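Local coordinates for transcription antitermination protein NusB (Thermotoga maritima, PDB 1TZV) that acts in transcription antitermination and is probably required for transcribing ribosomal RNA genes, probably binding the boxA antiterminator sequence of their operons, at residues 9-14 with 37-42; 13-18 with 49-54; 19-24 with 77-82; 83-88 with 125-130. One frame throughout, in Å; residues are numbered along the deposited sequence.

Interaction 1: residues 9-14 with 37-42; sequences RLAVFK and ETYDKK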
# COMPACT_ATOMS: atom_id res chain seq x y z
N ARG A 9 -0.79 6.28 -6.27
CA ARG A 9 -0.88 5.24 -5.26
C ARG A 9 -2.04 4.29 -5.51
O ARG A 9 -1.92 3.08 -5.25
CB ARG A 9 -1.00 5.83 -3.85
CG ARG A 9 -0.80 4.79 -2.77
CD ARG A 9 -1.11 5.32 -1.39
NE ARG A 9 -0.17 6.33 -0.91
CZ ARG A 9 -0.44 7.63 -0.85
NH1 ARG A 9 -1.61 8.10 -1.26
NH2 ARG A 9 0.44 8.44 -0.30
N LEU A 10 -3.16 4.81 -6.01
CA LEU A 10 -4.30 3.95 -6.30
C LEU A 10 -3.97 2.97 -7.42
O LEU A 10 -4.48 1.85 -7.43
CB LEU A 10 -5.54 4.77 -6.70
CG LEU A 10 -6.49 5.21 -5.58
CD1 LEU A 10 -7.55 6.10 -6.21
CD2 LEU A 10 -7.12 4.00 -4.86
N ALA A 11 -3.13 3.37 -8.37
CA ALA A 11 -2.76 2.45 -9.46
C ALA A 11 -1.97 1.27 -8.87
O ALA A 11 -2.14 0.12 -9.29
CB ALA A 11 -1.91 3.17 -10.52
N VAL A 12 -1.10 1.56 -7.90
CA VAL A 12 -0.33 0.52 -7.22
C VAL A 12 -1.31 -0.42 -6.51
O VAL A 12 -1.22 -1.65 -6.63
CB VAL A 12 0.66 1.15 -6.20
CG1 VAL A 12 1.34 0.07 -5.41
CG2 VAL A 12 1.70 2.00 -6.93
N PHE A 13 -2.27 0.17 -5.79
CA PHE A 13 -3.26 -0.64 -5.10
C PHE A 13 -4.05 -1.49 -6.09
O PHE A 13 -4.25 -2.68 -5.83
CB PHE A 13 -4.22 0.23 -4.30
CG PHE A 13 -5.34 -0.56 -3.70
CD1 PHE A 13 -5.12 -1.35 -2.58
CD2 PHE A 13 -6.58 -0.61 -4.32
CE1 PHE A 13 -6.12 -2.21 -2.10
CE2 PHE A 13 -7.59 -1.45 -3.85
CZ PHE A 13 -7.36 -2.25 -2.74
N LYS A 14 -4.49 -0.92 -7.20
CA LYS A 14 -5.24 -1.70 -8.18
C LYS A 14 -4.44 -2.87 -8.72
O LYS A 14 -5.00 -3.95 -8.94
CB LYS A 14 -5.72 -0.80 -9.32
CG LYS A 14 -6.76 0.22 -8.89
CD LYS A 14 -7.26 1.05 -10.06
CE LYS A 14 -6.14 1.87 -10.68
NZ LYS A 14 -6.58 2.59 -11.90
N GLU A 37 -1.78 6.55 -20.86
CA GLU A 37 -1.55 7.95 -21.17
C GLU A 37 -2.07 8.93 -20.12
O GLU A 37 -1.61 10.06 -20.05
CB GLU A 37 -2.15 8.29 -22.54
CG GLU A 37 -3.57 7.78 -22.73
CD GLU A 37 -3.64 6.27 -22.92
OE1 GLU A 37 -4.75 5.70 -22.80
OE2 GLU A 37 -2.58 5.65 -23.19
N THR A 38 -3.02 8.50 -19.29
CA THR A 38 -3.56 9.40 -18.27
C THR A 38 -2.62 9.59 -17.08
O THR A 38 -2.86 10.45 -16.22
CB THR A 38 -4.95 8.94 -17.76
OG1 THR A 38 -4.82 7.73 -16.99
CG2 THR A 38 -5.89 8.70 -18.93
N TYR A 39 -1.54 8.81 -17.03
CA TYR A 39 -0.56 8.93 -15.95
C TYR A 39 0.69 9.60 -16.50
O TYR A 39 1.18 9.20 -17.56
CB TYR A 39 -0.19 7.55 -15.39
CG TYR A 39 -1.31 6.84 -14.68
CD1 TYR A 39 -2.30 6.18 -15.39
CD2 TYR A 39 -1.39 6.85 -13.28
CE1 TYR A 39 -3.35 5.54 -14.75
CE2 TYR A 39 -2.43 6.22 -12.63
CZ TYR A 39 -3.40 5.57 -13.36
OH TYR A 39 -4.42 4.92 -12.72
N ASP A 40 1.21 10.61 -15.81
CA ASP A 40 2.40 11.28 -16.31
C ASP A 40 3.68 10.48 -16.03
O ASP A 40 3.66 9.48 -15.30
CB ASP A 40 2.51 12.74 -15.80
CG ASP A 40 2.66 12.86 -14.29
OD1 ASP A 40 2.99 11.86 -13.61
OD2 ASP A 40 2.47 13.99 -13.75
N LYS A 41 4.78 10.91 -16.64
CA LYS A 41 6.06 10.22 -16.48
C LYS A 41 6.44 9.92 -15.03
O LYS A 41 6.85 8.80 -14.71
CB LYS A 41 7.16 11.04 -17.18
CG LYS A 41 8.57 10.51 -16.99
CD LYS A 41 9.60 11.43 -17.64
CE LYS A 41 11.02 10.96 -17.38
NZ LYS A 41 11.32 9.65 -18.04
N LYS A 42 6.29 10.90 -14.15
CA LYS A 42 6.62 10.74 -12.74
C LYS A 42 5.71 9.70 -12.05
O LYS A 42 6.18 8.87 -11.28
CB LYS A 42 6.51 12.09 -12.02
CG LYS A 42 6.74 12.03 -10.52
CD LYS A 42 8.18 11.74 -10.17
CE LYS A 42 8.33 11.49 -8.68
NZ LYS A 42 7.47 12.41 -7.88
O HOH W 1 -5.33 5.09 -10.20

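Interaction 2: residues 13-18 with 49-54; sequences FKALFQ and RYIRGI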
# COMPACT_ATOMS: atom_id res chain seq x y z
N PHE A 13 -2.27 0.17 -5.79
CA PHE A 13 -3.26 -0.64 -5.10
C PHE A 13 -4.05 -1.49 -6.09
O PHE A 13 -4.25 -2.68 -5.83
CB PHE A 13 -4.22 0.23 -4.30
CG PHE A 13 -5.34 -0.56 -3.70
CD1 PHE A 13 -5.12 -1.35 -2.58
CD2 PHE A 13 -6.58 -0.61 -4.32
CE1 PHE A 13 -6.12 -2.21 -2.10
CE2 PHE A 13 -7.59 -1.45 -3.85
CZ PHE A 13 -7.36 -2.25 -2.74
N LYS A 14 -4.49 -0.92 -7.20
CA LYS A 14 -5.24 -1.70 -8.18
C LYS A 14 -4.44 -2.87 -8.72
O LYS A 14 -5.00 -3.95 -8.94
CB LYS A 14 -5.72 -0.80 -9.32
CG LYS A 14 -6.76 0.22 -8.89
CD LYS A 14 -7.26 1.05 -10.06
CE LYS A 14 -6.14 1.87 -10.68
NZ LYS A 14 -6.58 2.59 -11.90
N ALA A 15 -3.14 -2.70 -8.92
CA ALA A 15 -2.32 -3.81 -9.41
C ALA A 15 -2.28 -4.92 -8.35
O ALA A 15 -2.42 -6.10 -8.67
CB ALA A 15 -0.90 -3.32 -9.75
N LEU A 16 -2.11 -4.54 -7.07
CA LEU A 16 -2.10 -5.52 -5.98
C LEU A 16 -3.44 -6.25 -5.90
O LEU A 16 -3.48 -7.46 -5.75
CB LEU A 16 -1.81 -4.84 -4.63
CG LEU A 16 -0.43 -4.22 -4.51
CD1 LEU A 16 -0.38 -3.37 -3.25
CD2 LEU A 16 0.63 -5.30 -4.44
N PHE A 17 -4.53 -5.49 -5.99
CA PHE A 17 -5.88 -6.06 -5.93
C PHE A 17 -6.08 -7.06 -7.08
O PHE A 17 -6.52 -8.20 -6.86
CB PHE A 17 -6.87 -4.89 -6.01
CG PHE A 17 -8.34 -5.29 -6.02
CD1 PHE A 17 -8.96 -5.71 -7.20
CD2 PHE A 17 -9.11 -5.16 -4.86
CE1 PHE A 17 -10.35 -5.99 -7.22
CE2 PHE A 17 -10.49 -5.44 -4.87
CZ PHE A 17 -11.11 -5.85 -6.06
N GLN A 18 -5.76 -6.64 -8.29
CA GLN A 18 -5.95 -7.55 -9.43
C GLN A 18 -5.07 -8.79 -9.37
O GLN A 18 -5.49 -9.88 -9.80
CB GLN A 18 -5.71 -6.79 -10.74
CG GLN A 18 -6.77 -5.74 -10.99
CD GLN A 18 -6.74 -5.20 -12.40
OE1 GLN A 18 -7.77 -5.16 -13.08
NE2 GLN A 18 -5.57 -4.78 -12.85
N ARG A 49 8.21 1.83 -9.15
CA ARG A 49 9.13 1.67 -8.03
C ARG A 49 8.38 1.02 -6.85
O ARG A 49 8.89 0.10 -6.18
CB ARG A 49 9.72 3.02 -7.60
CG ARG A 49 10.69 2.90 -6.45
CD ARG A 49 11.28 4.25 -5.99
NE ARG A 49 10.26 5.13 -5.41
CZ ARG A 49 9.69 6.14 -6.06
NH1 ARG A 49 8.77 6.88 -5.47
NH2 ARG A 49 10.06 6.43 -7.31
N TYR A 50 7.17 1.51 -6.57
CA TYR A 50 6.34 0.95 -5.50
C TYR A 50 6.08 -0.55 -5.71
O TYR A 50 6.31 -1.37 -4.81
CB TYR A 50 4.97 1.65 -5.42
CG TYR A 50 4.88 2.88 -4.52
CD1 TYR A 50 5.65 4.02 -4.79
CD2 TYR A 50 3.99 2.92 -3.44
CE1 TYR A 50 5.52 5.17 -4.00
CE2 TYR A 50 3.86 4.06 -2.65
CZ TYR A 50 4.62 5.18 -2.94
OH TYR A 50 4.43 6.32 -2.20
N ILE A 51 5.59 -0.90 -6.89
CA ILE A 51 5.28 -2.30 -7.17
C ILE A 51 6.52 -3.17 -7.08
O ILE A 51 6.48 -4.26 -6.51
CB ILE A 51 4.57 -2.42 -8.54
CG1 ILE A 51 3.10 -2.00 -8.37
CG2 ILE A 51 4.68 -3.85 -9.09
CD1 ILE A 51 2.27 -2.88 -7.40
N ARG A 52 7.65 -2.71 -7.61
CA ARG A 52 8.86 -3.53 -7.52
C ARG A 52 9.33 -3.64 -6.07
O ARG A 52 9.80 -4.69 -5.65
CB ARG A 52 9.96 -2.97 -8.42
CG ARG A 52 9.66 -3.30 -9.88
CD ARG A 52 10.70 -2.76 -10.84
NE ARG A 52 12.01 -3.41 -10.71
CZ ARG A 52 13.04 -3.13 -11.52
NH1 ARG A 52 12.88 -2.23 -12.47
NH2 ARG A 52 14.20 -3.74 -11.36
N GLY A 53 9.17 -2.55 -5.31
CA GLY A 53 9.56 -2.55 -3.91
C GLY A 53 8.72 -3.48 -3.06
O GLY A 53 9.22 -4.15 -2.16
N ILE A 54 7.42 -3.51 -3.35
CA ILE A 54 6.53 -4.38 -2.60
C ILE A 54 6.84 -5.83 -2.98
O ILE A 54 6.92 -6.70 -2.12
CB ILE A 54 5.06 -4.02 -2.89
CG1 ILE A 54 4.76 -2.64 -2.28
CG2 ILE A 54 4.12 -5.11 -2.36
CD1 ILE A 54 3.49 -1.99 -2.80

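Interaction 3: residues 19-24 with 77-82; sequences HEFRRD and LSVVDR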
# COMPACT_ATOMS: atom_id res chain seq x y z
N HIS A 19 -3.87 -8.68 -8.81
CA HIS A 19 -3.00 -9.82 -8.74
C HIS A 19 -3.58 -10.95 -7.89
O HIS A 19 -3.26 -12.12 -8.11
CB HIS A 19 -1.61 -9.44 -8.21
CG HIS A 19 -0.63 -10.57 -8.26
ND1 HIS A 19 -0.36 -11.37 -7.17
CD2 HIS A 19 0.12 -11.05 -9.28
CE1 HIS A 19 0.52 -12.30 -7.52
NE2 HIS A 19 0.83 -12.12 -8.79
N GLU A 20 -4.44 -10.60 -6.93
CA GLU A 20 -5.04 -11.64 -6.07
C GLU A 20 -5.87 -12.66 -6.86
O GLU A 20 -6.10 -13.78 -6.39
CB GLU A 20 -5.92 -10.99 -4.99
CG GLU A 20 -5.13 -10.12 -3.99
CD GLU A 20 -4.74 -10.88 -2.73
OE1 GLU A 20 -3.95 -10.35 -1.91
OE2 GLU A 20 -5.25 -12.01 -2.54
N PHE A 21 -6.30 -12.27 -8.06
CA PHE A 21 -7.11 -13.14 -8.92
C PHE A 21 -6.36 -13.54 -10.17
O PHE A 21 -6.90 -14.22 -11.05
CB PHE A 21 -8.39 -12.40 -9.27
CG PHE A 21 -9.10 -11.86 -8.07
CD1 PHE A 21 -9.01 -10.51 -7.75
CD2 PHE A 21 -9.74 -12.72 -7.20
CE1 PHE A 21 -9.57 -10.03 -6.56
CE2 PHE A 21 -10.30 -12.26 -6.01
CZ PHE A 21 -10.21 -10.92 -5.69
N ARG A 22 -5.10 -13.13 -10.26
CA ARG A 22 -4.25 -13.41 -11.41
C ARG A 22 -2.87 -13.76 -10.87
O ARG A 22 -1.87 -13.18 -11.29
CB ARG A 22 -4.19 -12.16 -12.29
CG ARG A 22 -5.55 -11.79 -12.87
CD ARG A 22 -5.52 -10.42 -13.54
NE ARG A 22 -4.56 -10.35 -14.64
CZ ARG A 22 -4.31 -9.24 -15.33
NH1 ARG A 22 -3.43 -9.26 -16.32
NH2 ARG A 22 -4.95 -8.12 -15.03
N ARG A 23 -2.83 -14.73 -9.97
CA ARG A 23 -1.60 -15.09 -9.27
C ARG A 23 -0.48 -15.69 -10.10
O ARG A 23 0.66 -15.77 -9.65
CB ARG A 23 -1.95 -16.00 -8.09
CG ARG A 23 -2.84 -15.30 -7.06
CD ARG A 23 -3.28 -16.21 -5.93
NE ARG A 23 -4.25 -15.54 -5.07
CZ ARG A 23 -4.59 -15.97 -3.86
NH1 ARG A 23 -5.49 -15.30 -3.14
NH2 ARG A 23 -4.03 -17.07 -3.38
N ASP A 24 -0.80 -16.10 -11.32
CA ASP A 24 0.17 -16.69 -12.23
C ASP A 24 0.84 -15.61 -13.07
O ASP A 24 1.74 -15.89 -13.87
CB ASP A 24 -0.53 -17.67 -13.16
CG ASP A 24 -1.57 -16.99 -14.04
OD1 ASP A 24 -2.42 -16.26 -13.49
OD2 ASP A 24 -1.52 -17.17 -15.27
N LEU A 77 -7.86 -11.57 6.04
CA LEU A 77 -8.37 -10.23 5.79
C LEU A 77 -8.84 -10.19 4.33
O LEU A 77 -8.48 -11.06 3.53
CB LEU A 77 -7.27 -9.17 5.97
CG LEU A 77 -6.72 -8.99 7.39
CD1 LEU A 77 -5.53 -8.01 7.35
CD2 LEU A 77 -7.82 -8.47 8.30
N SER A 78 -9.63 -9.18 4.02
CA SER A 78 -10.10 -9.02 2.65
C SER A 78 -8.94 -8.63 1.75
O SER A 78 -7.89 -8.16 2.22
CB SER A 78 -11.15 -7.93 2.57
OG SER A 78 -10.53 -6.65 2.76
N VAL A 79 -9.12 -8.82 0.45
CA VAL A 79 -8.08 -8.46 -0.49
C VAL A 79 -7.77 -6.96 -0.35
O VAL A 79 -6.62 -6.55 -0.52
CB VAL A 79 -8.49 -8.79 -1.96
CG1 VAL A 79 -8.57 -10.31 -2.16
CG2 VAL A 79 -9.83 -8.15 -2.30
N VAL A 80 -8.78 -6.15 -0.03
CA VAL A 80 -8.55 -4.72 0.12
C VAL A 80 -7.69 -4.42 1.34
O VAL A 80 -6.66 -3.74 1.24
CB VAL A 80 -9.84 -3.94 0.25
CG1 VAL A 80 -9.54 -2.46 0.51
CG2 VAL A 80 -10.68 -4.10 -1.04
N ASP A 81 -8.08 -4.92 2.51
CA ASP A 81 -7.32 -4.60 3.71
C ASP A 81 -5.91 -5.16 3.70
O ASP A 81 -4.96 -4.49 4.13
CB ASP A 81 -8.10 -5.07 4.94
CG ASP A 81 -9.38 -4.29 5.14
OD1 ASP A 81 -9.49 -3.18 4.58
OD2 ASP A 81 -10.26 -4.80 5.88
N ARG A 82 -5.73 -6.38 3.23
CA ARG A 82 -4.40 -6.97 3.16
C ARG A 82 -3.47 -6.13 2.28
O ARG A 82 -2.32 -5.82 2.65
CB ARG A 82 -4.50 -8.41 2.60
CG ARG A 82 -3.15 -9.02 2.16
CD ARG A 82 -3.24 -10.54 1.91
NE ARG A 82 -4.25 -10.88 0.92
CZ ARG A 82 -5.47 -11.30 1.22
NH1 ARG A 82 -6.33 -11.55 0.24
NH2 ARG A 82 -5.83 -11.52 2.48

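Interaction 4: residues 83-88 with 125-130; sequences NVLRLA and GILDRI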
# COMPACT_ATOMS: atom_id res chain seq x y z
N ASN A 83 -3.97 -5.73 1.12
CA ASN A 83 -3.12 -4.97 0.21
C ASN A 83 -2.95 -3.50 0.59
O ASN A 83 -1.90 -2.92 0.30
CB ASN A 83 -3.58 -5.23 -1.22
CG ASN A 83 -3.31 -6.66 -1.63
OD1 ASN A 83 -4.23 -7.50 -1.75
ND2 ASN A 83 -2.06 -6.99 -1.75
N VAL A 84 -3.94 -2.92 1.25
CA VAL A 84 -3.76 -1.55 1.74
C VAL A 84 -2.65 -1.62 2.81
O VAL A 84 -1.77 -0.75 2.85
CB VAL A 84 -5.05 -0.99 2.37
CG1 VAL A 84 -4.74 0.27 3.23
CG2 VAL A 84 -6.03 -0.63 1.27
N LEU A 85 -2.67 -2.63 3.68
CA LEU A 85 -1.63 -2.73 4.70
C LEU A 85 -0.26 -2.95 4.07
O LEU A 85 0.74 -2.34 4.50
CB LEU A 85 -1.97 -3.84 5.71
CG LEU A 85 -3.15 -3.50 6.63
CD1 LEU A 85 -3.51 -4.73 7.47
CD2 LEU A 85 -2.81 -2.32 7.56
N ARG A 86 -0.16 -3.78 3.05
CA ARG A 86 1.12 -4.00 2.37
C ARG A 86 1.64 -2.71 1.75
O ARG A 86 2.81 -2.34 1.92
CB ARG A 86 0.99 -5.05 1.26
CG ARG A 86 0.86 -6.46 1.75
CD ARG A 86 0.37 -7.34 0.63
NE ARG A 86 0.63 -8.75 0.93
CZ ARG A 86 0.11 -9.77 0.25
NH1 ARG A 86 0.45 -11.01 0.57
NH2 ARG A 86 -0.78 -9.54 -0.71
N LEU A 87 0.77 -2.02 1.03
CA LEU A 87 1.13 -0.77 0.35
C LEU A 87 1.58 0.31 1.34
O LEU A 87 2.62 0.97 1.14
CB LEU A 87 -0.08 -0.29 -0.47
CG LEU A 87 -0.03 1.08 -1.17
CD1 LEU A 87 1.29 1.27 -1.90
CD2 LEU A 87 -1.20 1.18 -2.14
N ALA A 88 0.80 0.51 2.39
CA ALA A 88 1.13 1.51 3.41
C ALA A 88 2.41 1.16 4.17
O ALA A 88 3.18 2.07 4.49
CB ALA A 88 -0.04 1.67 4.40
N GLY A 125 -5.81 1.49 13.04
CA GLY A 125 -5.22 0.95 14.26
C GLY A 125 -3.93 0.19 14.02
O GLY A 125 -2.92 0.37 14.74
N ILE A 126 -3.93 -0.68 13.01
CA ILE A 126 -2.73 -1.45 12.70
C ILE A 126 -1.60 -0.54 12.25
O ILE A 126 -0.46 -0.66 12.72
CB ILE A 126 -3.00 -2.48 11.60
CG1 ILE A 126 -4.06 -3.47 12.07
CG2 ILE A 126 -1.72 -3.21 11.23
CD1 ILE A 126 -4.34 -4.52 11.07
N LEU A 127 -1.89 0.37 11.33
CA LEU A 127 -0.85 1.27 10.84
C LEU A 127 -0.29 2.21 11.91
O LEU A 127 0.91 2.50 11.89
CB LEU A 127 -1.33 2.05 9.63
CG LEU A 127 -1.60 1.19 8.38
CD1 LEU A 127 -2.15 2.08 7.29
CD2 LEU A 127 -0.33 0.49 7.90
N ASP A 128 -1.13 2.70 12.83
CA ASP A 128 -0.62 3.58 13.88
C ASP A 128 0.41 2.80 14.69
O ASP A 128 1.46 3.34 15.07
CB ASP A 128 -1.73 4.04 14.83
CG ASP A 128 -2.53 5.20 14.30
OD1 ASP A 128 -3.54 5.54 14.95
OD2 ASP A 128 -2.18 5.79 13.25
N ARG A 129 0.12 1.54 14.97
CA ARG A 129 1.02 0.69 15.75
C ARG A 129 2.31 0.40 14.98
O ARG A 129 3.41 0.46 15.54
CB ARG A 129 0.30 -0.60 16.16
CG ARG A 129 -0.78 -0.37 17.24
CD ARG A 129 -1.80 -1.52 17.32
NE ARG A 129 -1.19 -2.78 17.74
CZ ARG A 129 -1.63 -3.99 17.41
NH1 ARG A 129 -1.00 -5.07 17.85
NH2 ARG A 129 -2.69 -4.14 16.62
N ILE A 130 2.21 0.08 13.69
CA ILE A 130 3.41 -0.18 12.91
C ILE A 130 4.27 1.08 12.82
O ILE A 130 5.50 1.01 12.97
CB ILE A 130 3.06 -0.65 11.47
CG1 ILE A 130 2.42 -2.04 11.52
CG2 ILE A 130 4.31 -0.65 10.59
CD1 ILE A 130 1.80 -2.47 10.19

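Interaction 1: residues 9-14 with 37-42
The methyl group of Ala11 and the ring of Tyr39 make the apolar half of this contact: Ala11 CB lies 3.7 Å from Tyr39 CE2, approaching the ring obliquely. A small residue suits this place, because its single carbon lets the broad aromatic group come close to helix 5-19. The polar half lies one turn further on, where Lys14 NZ is 3.3 Å from Tyr39 OH in the lysine conformer described, the two side chains crossing at a slant. A bend at chi3 (-63°) swings the end of the lysine toward the phenol. One water sits at the edge of the tyrosine, in the ring plane, 2.7 Å from Tyr39 OH, and accepts a weak bond from Lys14 NZ. Tyr39 belongs to the connection between helices 27-34 and 41-56 of the all-helical NusB fold, so its ring fastens that loop to the first long helix. Replacing it with an alanine would probably leave the water without its phenol partner and open a gap beside Ala11. CG of Tyr39 stands anti to the carbonyl carbon (chi1 -66°), which sends the ring toward the helix. Farther out, Ile34 touches Ala11, Lys14 and Tyr39 alike, and Arg7 makes a cation-pi contact with the tyrosine. Next to it in the chain, Asp40 is the N-cap of helix 41-56, its OD1 taking the backbone N-H of Ala43.

Interaction 2: residues 13-18 with 49-54
Leu16 of helix 5-19 meets both Ile51 and Ile54 of helix 41-56, and these aliphatic groups, with Ala15, form the buried, better-packed part of the contact. Leu16 and Ile54 reach toward each other tip to tip, with Leu16 CD2 4.1 Å from Ile54 CG2 and the two CD1 methyls also facing one another. Against Ile51 the leucine runs alongside in the opposite sense, its CD2 4.2 Å from Ile51 CD1. Ile51 CD1 also comes within 4.0 Å of Ala15 CB, so one isoleucine end touches two successive residues of the other helix. It gets there through a bent chain: with chi2 at -62°, CD1 of Ile51 folds round to the facing helix instead of running straight on. Branched side chains suit this site because the axes of the two short segments are 10.7 Å apart, inclined at 43°, and long aliphatic arms must span the distance where Ala15 cannot. Val12, one turn before Leu16, also packs on Ile51 and Ile54.

Away from this buried strip the character changes. Arg49 and Arg52 are exposed, Arg49 in salt bridges with Glu95 and Asp46, while on helix 5-19 Lys14 and Gln18 are partly exposed. No hydrogen bond joins the two segments; the contact is wholly apolar, so van der Waals fit and the exclusion of water, not directional bonds, probably hold these two segments of the NusB bundle together.

Interaction 3: residues 19-24 with 77-82
Two arginines grip Glu20 OE2: Arg82 NH1 donates to it across the contact at 3.0 Å, and Arg23 NH1, from the glutamate's own segment, forms a salt bridge at 3.4 Å. The other carboxylate oxygen, Glu20 OE1, takes the straighter bond, from Arg82 NE at 2.9 Å with an N-H...O angle of 166°. An arginine suits position 82 because its NE side can offer one nitrogen to each oxygen. The pairing is not flat, since the two planes are 48° apart: OE1 is met on its syn side, whereas NH1 comes to OE2 from above the carboxylate plane. A bend at chi3 of Arg82 (56°) turns the guanidinium toward the glutamate, and a further bond from Arg82 NH2 to the Leu77 carbonyl oxygen helps fix its rotation. The negative charge between them probably offsets the nearness of the two arginines. This salt-bridge network joins the type I beta turn of residues 19-22 to the first turn of helix 79-94 in the helical NusB fold. Ser78 is the N-cap there, its short side chain letting OG accept from Asp81 N at 3.0 Å. Arg23 NE also bonds to the Glu20 carbonyl oxygen, tying the residue after the turn back to it. Beside the charged groups is a small apolar patch. In the conformer described, Val79 CG1 lies 3.9 Å from Glu20 CG. Val79 CG1 is also 3.9 Å from Phe21 CZ, meeting the ring obliquely, while Glu20 CB sits over one face of the Phe21 ring, toward its rim. Phe17 touches Val79 as well.

Interaction 4: residues 83-88 with 125-130
Between these two segments the contacts are all apolar, and Leu85 and Leu127 are central to them. Leu85 CD2 lies 3.8 Å from Leu127 CD2, the two side chains meeting at a slant. With chi1 at -66°, CG of Leu127 sits beside its backbone N and the forked end reaches the facing helix, where CD1 comes within 3.6 Å of Ala88 CB. The small alanine suits a place filled by both leucine methyls. Ile126 crosses Leu85 at about a right angle; in its conformer described, Ile126 CD1 is 3.7 Å from Leu85 CD1. Were Leu127 a glycine, a gap would probably open beside Ala88, and Leu85 would be left with Ile126 as its remaining partner in the facing segment. The contact joins helix 79-94 to the last long helix, 117-134, of the all-helical NusB fold; the segments run in nearly the same direction, 24° apart, with axes 10.9 Å from each other. No hydrogen bond crosses between the segments; within each, backbone bonds such as Ala88 N to Val84 O, 2.9 Å, hold the helical turns. Arg86, whose CB points away from the facing segment, forms a salt bridge with Asp62.

In the fold
Helix 5-19 and helix 79-94 tie the four contacts together. Interactions 1 and 2 both join helix 5-19 to helix 41-56 or the loop before it, share Phe13 and Lys14, and have centres about 10 Å apart. Interaction 3 follows at the end of helix 5-19, its centre about 11 Å from that of interaction 2, and pairs it with the beginning of helix 79-94, which interaction 4 then joins to helix 117-134. Along the chain, interaction 3 alternates with 1 and 2, while 4 comes wholly after all three. The centres of interactions 1 and 4 lie about 21 Å apart, on opposite sides of the chain's centre, yet Val12 and Phe13 pack directly on Leu87. These contacts connect early and late helices into one helical domain.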